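Local coordinates for phenolic acid decarboxylase (Sedimentibacter hydroxybenzoicus, PDB 7AE5), which catalyses the reversible, non-oxidative decarboxylation of 4-hydroxybenzoate and 3,4-dihydroxybenzoate with prenylated FMN, and so detoxifies phenolic compounds without oxygen, at residues C[34-42]-C[308-316]; C[89-98]-C[323-331]. All blocks are in the same frame, centred on the assembly; numbering follows the deposited sequence.

Contact 1: residues C[34-42]-C[308-316]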
loop_
_atom_site.group_PDB
_atom_site.type_symbol
_atom_site.label_atom_id
_atom_site.label_comp_id
_atom_site.label_asym_id
_atom_site.label_seq_id
_atom_site.Cartn_x
_atom_site.Cartn_y
_atom_site.Cartn_z
ATOM N N ILE C 34 46.323 1.237 20.108
ATOM C CA ILE C 34 45.895 2.605 19.821
ATOM C C ILE C 34 44.489 2.619 19.234
ATOM O O ILE C 34 43.648 3.444 19.614
ATOM C CB ILE C 34 46.904 3.300 18.889
ATOM C CG1 ILE C 34 48.255 3.454 19.585
ATOM C CG2 ILE C 34 46.384 4.664 18.471
ATOM C CD1 ILE C 34 49.365 3.910 18.665
ATOM N N ALA C 35 44.210 1.707 18.302
ATOM C CA ALA C 35 42.879 1.643 17.711
ATOM C C ALA C 35 41.839 1.191 18.730
ATOM O O ALA C 35 40.735 1.747 18.785
ATOM C CB ALA C 35 42.890 0.707 16.507
ATOM N N ALA C 36 42.171 0.182 19.543
ATOM C CA ALA C 36 41.232 -0.289 20.555
ATOM C C ALA C 36 40.918 0.796 21.573
ATOM O O ALA C 36 39.800 0.850 22.097
ATOM C CB ALA C 36 41.783 -1.529 21.259
ATOM N N ALA C 37 41.887 1.666 21.868
ATOM C CA ALA C 37 41.616 2.788 22.759
ATOM C C ALA C 37 40.704 3.809 22.094
ATOM O O ALA C 37 39.800 4.354 22.738
ATOM C CB ALA C 37 42.925 3.438 23.199
ATOM N N GLY C 38 40.924 4.082 20.805
ATOM C CA GLY C 38 40.016 4.957 20.082
ATOM C C GLY C 38 38.600 4.414 20.043
ATOM O O GLY C 38 37.633 5.157 20.228
ATOM N N ARG C 39 38.460 3.109 19.803
ATOM C CA ARG C 39 37.150 2.474 19.901
ATOM C C ARG C 39 36.617 2.537 21.327
ATOM O O ARG C 39 35.433 2.824 21.543
ATOM C CB ARG C 39 37.237 1.025 19.423
ATOM C CG ARG C 39 35.953 0.221 19.579
ATOM C CD ARG C 39 34.944 0.560 18.497
ATOM N NE ARG C 39 34.055 1.644 18.896
ATOM C CZ ARG C 39 33.104 2.151 18.123
ATOM N NH1 ARG C 39 32.900 1.702 16.896
ATOM N NH2 ARG C 39 32.341 3.133 18.594
ATOM N N ALA C 40 37.479 2.278 22.313
ATOM C CA ALA C 40 37.043 2.281 23.706
ATOM C C ALA C 40 36.561 3.663 24.126
ATOM O O ALA C 40 35.520 3.797 24.780
ATOM C CB ALA C 40 38.178 1.809 24.612
ATOM N N ALA C 41 37.314 4.706 23.763
ATOM C CA ALA C 41 36.897 6.065 24.094
ATOM C C ALA C 41 35.569 6.406 23.431
ATOM O O ALA C 41 34.719 7.070 24.033
ATOM C CB ALA C 41 37.978 7.063 23.681
ATOM N N ALA C 42 35.372 5.954 22.190
ATOM C CA ALA C 42 34.086 6.149 21.531
ATOM C C ALA C 42 32.974 5.421 22.276
ATOM O O ALA C 42 31.841 5.912 22.351
ATOM C CB ALA C 42 34.162 5.675 20.079
ATOM N N LEU C 308 42.730 9.535 13.766
ATOM C CA LEU C 308 41.324 9.294 14.050
ATOM C C LEU C 308 41.004 7.816 13.900
ATOM O O LEU C 308 41.456 7.166 12.953
ATOM C CB LEU C 308 40.432 10.133 13.112
ATOM C CG LEU C 308 38.944 9.818 12.902
ATOM C CD1 LEU C 308 38.214 11.091 12.525
ATOM C CD2 LEU C 308 38.718 8.770 11.812
ATOM N N TYR C 309 40.221 7.289 14.835
ATOM C CA TYR C 309 39.629 5.969 14.686
ATOM C C TYR C 309 38.200 6.099 14.177
ATOM O O TYR C 309 37.440 6.956 14.639
ATOM C CB TYR C 309 39.625 5.185 16.002
ATOM C CG TYR C 309 38.871 3.876 15.879
ATOM C CD1 TYR C 309 39.452 2.775 15.262
ATOM C CD2 TYR C 309 37.567 3.752 16.345
ATOM C CE1 TYR C 309 38.767 1.583 15.132
ATOM C CE2 TYR C 309 36.872 2.565 16.218
ATOM C CZ TYR C 309 37.478 1.483 15.609
ATOM O OH TYR C 309 36.796 0.294 15.475
ATOM N N LEU C 310 37.837 5.239 13.230
ATOM C CA LEU C 310 36.462 5.124 12.773
ATOM C C LEU C 310 36.080 3.653 12.702
ATOM O O LEU C 310 36.912 2.787 12.415
ATOM C CB LEU C 310 36.244 5.805 11.407
ATOM C CG LEU C 310 36.563 5.051 10.114
ATOM C CD1 LEU C 310 35.992 5.805 8.924
ATOM C CD2 LEU C 310 38.061 4.857 9.952
ATOM N N GLY C 311 34.811 3.383 12.987
ATOM C CA GLY C 311 34.289 2.033 12.983
ATOM C C GLY C 311 32.780 2.043 12.905
ATOM O O GLY C 311 32.201 2.830 12.148
ATOM N N ILE C 312 32.128 1.186 13.680
ATOM C CA ILE C 312 30.671 1.190 13.746
ATOM C C ILE C 312 30.239 2.458 14.475
ATOM O O ILE C 312 30.675 2.699 15.611
ATOM C CB ILE C 312 30.133 -0.076 14.429
ATOM C CG1 ILE C 312 30.279 -1.278 13.489
ATOM C CG2 ILE C 312 28.680 0.117 14.839
ATOM C CD1 ILE C 312 30.364 -2.610 14.199
ATOM N N PRO C 313 29.408 3.297 13.858
ATOM C CA PRO C 313 29.042 4.575 14.480
ATOM C C PRO C 313 28.318 4.369 15.804
ATOM O O PRO C 313 27.649 3.357 16.017
ATOM C CB PRO C 313 28.126 5.228 13.436
ATOM C CG PRO C 313 28.479 4.554 12.149
ATOM C CD PRO C 313 28.811 3.145 12.520
ATOM N N TRP C 314 28.454 5.348 16.700
ATOM C CA TRP C 314 29.204 6.578 16.448
ATOM C C TRP C 314 30.669 6.457 16.857
ATOM O O TRP C 314 31.000 5.820 17.859
ATOM C CB TRP C 314 28.568 7.757 17.191
ATOM C CG TRP C 314 27.517 8.490 16.408
ATOM C CD1 TRP C 314 26.554 7.942 15.609
ATOM C CD2 TRP C 314 27.326 9.909 16.349
ATOM N NE1 TRP C 314 25.776 8.932 15.057
ATOM C CE2 TRP C 314 26.231 10.149 15.494
ATOM C CE3 TRP C 314 27.980 11.001 16.930
ATOM C CZ2 TRP C 314 25.772 11.435 15.213
ATOM C CZ3 TRP C 314 27.522 12.277 16.648
ATOM C CH2 TRP C 314 26.428 12.482 15.800
ATOM N N THR C 315 31.542 7.069 16.064
ATOM C CA THR C 315 32.944 7.235 16.431
ATOM C C THR C 315 33.268 8.715 16.241
ATOM O O THR C 315 32.377 9.563 16.105
ATOM C CB THR C 315 33.873 6.314 15.623
ATOM O OG1 THR C 315 33.806 6.644 14.232
ATOM C CG2 THR C 315 33.492 4.851 15.810
ATOM N N GLU C 316 34.562 9.048 16.229
ATOM C CA GLU C 316 34.960 10.445 16.080
ATOM C C GLU C 316 34.506 11.012 14.738
ATOM O O GLU C 316 34.120 12.183 14.653
ATOM C CB GLU C 316 36.474 10.581 16.231
ATOM C CG GLU C 316 36.944 12.014 16.276
ATOM C CD GLU C 316 38.451 12.136 16.283
ATOM O OE1 GLU C 316 39.139 11.097 16.378
ATOM O OE2 GLU C 316 38.949 13.277 16.196
HETATM O O HOH W 1 36.762 7.515 18.013
#
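The guanidinium of R39 lies with CG2 of T315 over one face, 3.4 Å from NH1, while the carbonyl oxygens of I312 and W314 stand at its edge. The Y309 ring is turned 73° from it and packs along the helix backbone, with A35 O over one ring face, 3.9 Å from CD1. CB and CD of R39 both lie 3.6 Å from Y309 CE2. Bends at chi2 (78°) and chi3 (-91°) fold the arginine chain past the ring and bring the guanidinium to the loop. NH1 gives a straight bond of 2.8 Å to a lone pair of I312 O, in the carbonyl plane; NH2 reaches W314 O weakly. A lysine in place of R39, with its single amine, would probably reach only one of the two carbonyls and lose the flat group under T315 CG2. G38 lets Y309 come close, since a side chain there would run into Y309 CB. The arrangement is a helix-to-loop junction of the UbiD fold: helix 33-43 of the N-terminal domain packs against the loop after strand 304-306, which has a cis peptide bond before W314 and in which G311 lies about 9 Å from the side chain of E278, the predicted proton donor.

Contact 2: residues C[89-98]-C[323-331]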
loop_
_atom_site.group_PDB
_atom_site.type_symbol
_atom_site.label_atom_id
_atom_site.label_comp_id
_atom_site.label_asym_id
_atom_site.label_seq_id
_atom_site.Cartn_x
_atom_site.Cartn_y
_atom_site.Cartn_z
ATOM N N GLN C 89 24.888 24.231 20.300
ATOM C CA GLN C 89 26.066 24.200 19.436
ATOM C C GLN C 89 25.674 24.396 17.979
ATOM O O GLN C 89 26.405 25.026 17.207
ATOM C CB GLN C 89 26.823 22.880 19.608
ATOM C CG GLN C 89 27.396 22.635 20.995
ATOM C CD GLN C 89 28.384 21.480 21.014
ATOM O OE1 GLN C 89 29.255 21.379 20.151
ATOM N NE2 GLN C 89 28.249 20.601 22.001
ATOM N N PHE C 90 24.515 23.859 17.588
ATOM C CA PHE C 90 24.039 24.015 16.217
ATOM C C PHE C 90 23.717 25.472 15.908
ATOM O O PHE C 90 24.017 25.960 14.811
ATOM C CB PHE C 90 22.819 23.116 16.001
ATOM C CG PHE C 90 22.010 23.452 14.778
ATOM C CD1 PHE C 90 22.324 22.890 13.552
ATOM C CD2 PHE C 90 20.913 24.297 14.862
ATOM C CE1 PHE C 90 21.578 23.187 12.428
ATOM C CE2 PHE C 90 20.165 24.598 13.741
ATOM C CZ PHE C 90 20.497 24.040 12.523
ATOM N N TYR C 91 23.114 26.183 16.863
ATOM C CA TYR C 91 22.763 27.581 16.632
ATOM C C TYR C 91 23.999 28.468 16.598
ATOM O O TYR C 91 24.056 29.433 15.827
ATOM C CB TYR C 91 21.788 28.059 17.704
ATOM C CG TYR C 91 20.364 27.651 17.433
ATOM C CD1 TYR C 91 19.804 27.818 16.174
ATOM C CD2 TYR C 91 19.584 27.082 18.430
ATOM C CE1 TYR C 91 18.506 27.440 15.918
ATOM C CE2 TYR C 91 18.286 26.701 18.183
ATOM C CZ TYR C 91 17.754 26.882 16.927
ATOM O OH TYR C 91 16.460 26.503 16.683
ATOM N N GLU C 92 24.996 28.165 17.432
ATOM C CA GLU C 92 26.235 28.931 17.406
ATOM C C GLU C 92 26.982 28.723 16.092
ATOM O O GLU C 92 27.523 29.676 15.521
ATOM C CB GLU C 92 27.113 28.546 18.597
ATOM C CG GLU C 92 28.344 29.418 18.779
ATOM C CD GLU C 92 27.996 30.872 19.033
ATOM O OE1 GLU C 92 26.997 31.133 19.737
ATOM O OE2 GLU C 92 28.724 31.754 18.532
ATOM N N LEU C 93 27.019 27.482 15.600
ATOM C CA LEU C 93 27.616 27.218 14.293
ATOM C C LEU C 93 26.870 27.942 13.183
ATOM O O LEU C 93 27.489 28.487 12.261
ATOM C CB LEU C 93 27.649 25.712 14.030
ATOM C CG LEU C 93 28.972 25.029 14.353
ATOM C CD1 LEU C 93 29.014 23.638 13.764
ATOM C CD2 LEU C 93 30.072 25.871 13.730
ATOM N N ASN C 94 25.538 27.955 13.250
ATOM C CA ASN C 94 24.755 28.635 12.225
ATOM C C ASN C 94 24.979 30.141 12.268
ATOM O O ASN C 94 24.994 30.802 11.222
ATOM C CB ASN C 94 23.273 28.306 12.396
ATOM C CG ASN C 94 22.398 29.027 11.394
ATOM O OD1 ASN C 94 22.519 28.822 10.187
ATOM N ND2 ASN C 94 21.512 29.883 11.889
ATOM N N ARG C 95 25.157 30.700 13.466
ATOM C CA ARG C 95 25.382 32.137 13.586
ATOM C C ARG C 95 26.728 32.540 12.991
ATOM O O ARG C 95 26.844 33.606 12.375
ATOM C CB ARG C 95 25.293 32.555 15.055
ATOM C CG ARG C 95 25.421 34.052 15.291
ATOM C CD ARG C 95 25.592 34.365 16.771
ATOM N NE ARG C 95 26.868 33.885 17.284
ATOM C CZ ARG C 95 28.026 34.509 17.118
ATOM N NH1 ARG C 95 28.107 35.653 16.458
ATOM N NH2 ARG C 95 29.132 33.972 17.626
ATOM N N ARG C 96 27.750 31.700 13.154
ATOM C CA ARG C 96 29.085 32.004 12.653
ATOM C C ARG C 96 29.276 31.636 11.186
ATOM O O ARG C 96 30.287 32.035 10.598
ATOM C CB ARG C 96 30.141 31.267 13.484
ATOM C CG ARG C 96 30.039 31.476 14.988
ATOM C CD ARG C 96 31.291 30.978 15.701
ATOM N NE ARG C 96 31.141 30.988 17.152
ATOM C CZ ARG C 96 31.895 30.291 17.991
ATOM N NH1 ARG C 96 32.871 29.510 17.557
ATOM N NH2 ARG C 96 31.663 30.376 19.298
ATOM N N TRP C 97 28.328 30.907 10.589
ATOM C CA TRP C 97 28.581 30.228 9.320
ATOM C C TRP C 97 28.938 31.200 8.200
ATOM O O TRP C 97 29.835 30.921 7.394
ATOM C CB TRP C 97 27.364 29.392 8.922
ATOM C CG TRP C 97 27.681 28.297 7.941
ATOM C CD1 TRP C 97 27.488 28.329 6.592
ATOM C CD2 TRP C 97 28.250 27.013 8.233
ATOM N NE1 TRP C 97 27.896 27.148 6.024
ATOM C CE2 TRP C 97 28.368 26.322 7.009
ATOM C CE3 TRP C 97 28.668 26.379 9.407
ATOM C CZ2 TRP C 97 28.888 25.032 6.927
ATOM C CZ3 TRP C 97 29.184 25.099 9.322
ATOM C CH2 TRP C 97 29.288 24.440 8.091
ATOM N N ASP C 98 28.251 32.338 8.123
ATOM C CA ASP C 98 28.346 33.215 6.964
ATOM C C ASP C 98 29.172 34.471 7.220
ATOM O O ASP C 98 29.170 35.378 6.382
ATOM C CB ASP C 98 26.944 33.602 6.484
ATOM C CG ASP C 98 26.296 32.517 5.643
ATOM O OD1 ASP C 98 27.031 31.664 5.101
ATOM O OD2 ASP C 98 25.052 32.518 5.519
ATOM N N LEU C 323 27.270 18.561 12.512
ATOM C CA LEU C 323 26.620 19.860 12.384
ATOM C C LEU C 323 27.031 20.614 11.127
ATOM O O LEU C 323 26.270 21.468 10.659
ATOM C CB LEU C 323 26.914 20.712 13.620
ATOM C CG LEU C 323 26.382 20.159 14.943
ATOM C CD1 LEU C 323 26.455 21.209 16.039
ATOM C CD2 LEU C 323 24.956 19.654 14.777
ATOM N N ASN C 324 28.213 20.330 10.573
ATOM C CA ASN C 324 28.602 20.951 9.313
ATOM C C ASN C 324 27.791 20.414 8.143
ATOM O O ASN C 324 27.794 21.025 7.069
ATOM C CB ASN C 324 30.096 20.750 9.055
ATOM C CG ASN C 324 30.564 19.350 9.400
ATOM O OD1 ASN C 324 29.992 18.685 10.263
ATOM N ND2 ASN C 324 31.617 18.897 8.727
ATOM N N THR C 325 27.112 19.281 8.323
ATOM C CA THR C 325 26.128 18.834 7.345
ATOM C C THR C 325 24.780 19.501 7.587
ATOM O O THR C 325 24.065 19.833 6.634
ATOM C CB THR C 325 25.984 17.310 7.403
ATOM O OG1 THR C 325 27.255 16.694 7.163
ATOM C CG2 THR C 325 24.980 16.818 6.366
ATOM N N SER C 326 24.435 19.732 8.856
ATOM C CA SER C 326 23.092 20.176 9.210
ATOM C C SER C 326 22.892 21.669 8.974
ATOM O O SER C 326 21.800 22.090 8.577
ATOM C CB SER C 326 22.800 19.829 10.670
ATOM O OG SER C 326 23.206 18.507 10.972
ATOM N N VAL C 327 23.920 22.482 9.228
ATOM C CA VAL C 327 23.776 23.933 9.074
ATOM C C VAL C 327 23.477 24.334 7.631
ATOM O O VAL C 327 22.571 25.157 7.419
ATOM C CB VAL C 327 25.002 24.654 9.650
ATOM C CG1 VAL C 327 24.988 26.125 9.260
ATOM C CG2 VAL C 327 25.033 24.511 11.166
ATOM N N PRO C 328 24.179 23.820 6.609
ATOM C CA PRO C 328 23.805 24.195 5.234
ATOM C C PRO C 328 22.388 23.799 4.865
ATOM O O PRO C 328 21.675 24.598 4.247
ATOM C CB PRO C 328 24.846 23.463 4.374
ATOM C CG PRO C 328 26.004 23.271 5.279
ATOM C CD PRO C 328 25.405 23.003 6.624
ATOM N N LEU C 329 21.953 22.590 5.233
ATOM C CA LEU C 329 20.585 22.179 4.929
ATOM C C LEU C 329 19.573 23.070 5.637
ATOM O O LEU C 329 18.532 23.416 5.067
ATOM C CB LEU C 329 20.372 20.716 5.318
ATOM C CG LEU C 329 21.081 19.669 4.459
ATOM C CD1 LEU C 329 20.958 18.289 5.083
ATOM C CD2 LEU C 329 20.517 19.673 3.048
ATOM N N TYR C 330 19.864 23.452 6.883
ATOM C CA TYR C 330 18.978 24.357 7.606
ATOM C C TYR C 330 18.853 25.695 6.889
ATOM O O TYR C 330 17.757 26.261 6.801
ATOM C CB TYR C 330 19.491 24.553 9.035
ATOM C CG TYR C 330 18.871 25.722 9.765
ATOM C CD1 TYR C 330 17.600 25.628 10.318
ATOM C CD2 TYR C 330 19.561 26.919 9.910
ATOM C CE1 TYR C 330 17.031 26.696 10.988
ATOM C CE2 TYR C 330 19.001 27.993 10.578
ATOM C CZ TYR C 330 17.737 27.876 11.115
ATOM O OH TYR C 330 17.177 28.942 11.780
ATOM N N LYS C 331 19.964 26.212 6.359
ATOM C CA LYS C 331 19.922 27.496 5.667
ATOM C C LYS C 331 19.151 27.399 4.355
ATOM O O LYS C 331 18.452 28.343 3.973
ATOM C CB LYS C 331 21.340 28.008 5.421
ATOM C CG LYS C 331 22.033 28.551 6.661
ATOM C CD LYS C 331 23.379 29.160 6.308
ATOM C CE LYS C 331 24.082 29.718 7.534
ATOM N NZ LYS C 331 23.232 30.682 8.287
#
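F90 pushes into the hollow between L323, S326, V327 and Y330, a knob-into-hole fit where the helical segments 89-96 and 323-331 cross at -63°, their axes 9.7 Å apart at closest. With CG anti to the backbone N (chi1 164°), its ring reaches across the groove and sets its edge against the face of Y330 in a T-shaped stack, planes 79° apart; CZ is 3.6 Å from Y330 CG. L323 answers from the other helix, laying CD1 against the backbone of F90, while its CB meets L93 CD1 at 3.6 Å. V327 is the central bump: CG2 fits against F90 and L93, and CG1 sits over the indole of W97 in a CH-pi contact, 3.5 Å from CD2. W97 runs on along helix 323-336, its CZ2 against CG of P328 and its CH2 against N324 CA, while its NE1 is bonded to G222 O. Toward the K331 end the chemistry turns polar. The N94 amide stands almost perpendicular to the Y330 ring, ND2 3.4 Å from CE2. K331 bends at chi4 over CB of W97 towards N94, with D98 OD2 a long salt-bridge partner. Its NZ weakly reaches N94 O and bonds N94 OD1 at 2.8 Å, standing well out of the plane of the amide carbonyl.

In the fold
Both contacts are largely buried, and each begins on a helix of the N-terminal domain, yet they share no element: contact 1 sets helix 33-43 on a loop, contact 2 crosses helix 86-96 with helix 323-336 of the C-terminal domain. Their centres are 25 Å apart on opposite sides of the chain's centre. Contact 1 buries less surface (327 against 690 Å²), holds by arginine bonds to backbone carbonyls and borders a second subunit, whose T464 packs on R39. Contact 2 meets no other chain; its interlocked aromatic and aliphatic side chains form the interior, and the polar contacts across it gather at the K331 end. Helix 316-320 directly follows the loop of contact 1 and leads into helix 323-336 of contact 2.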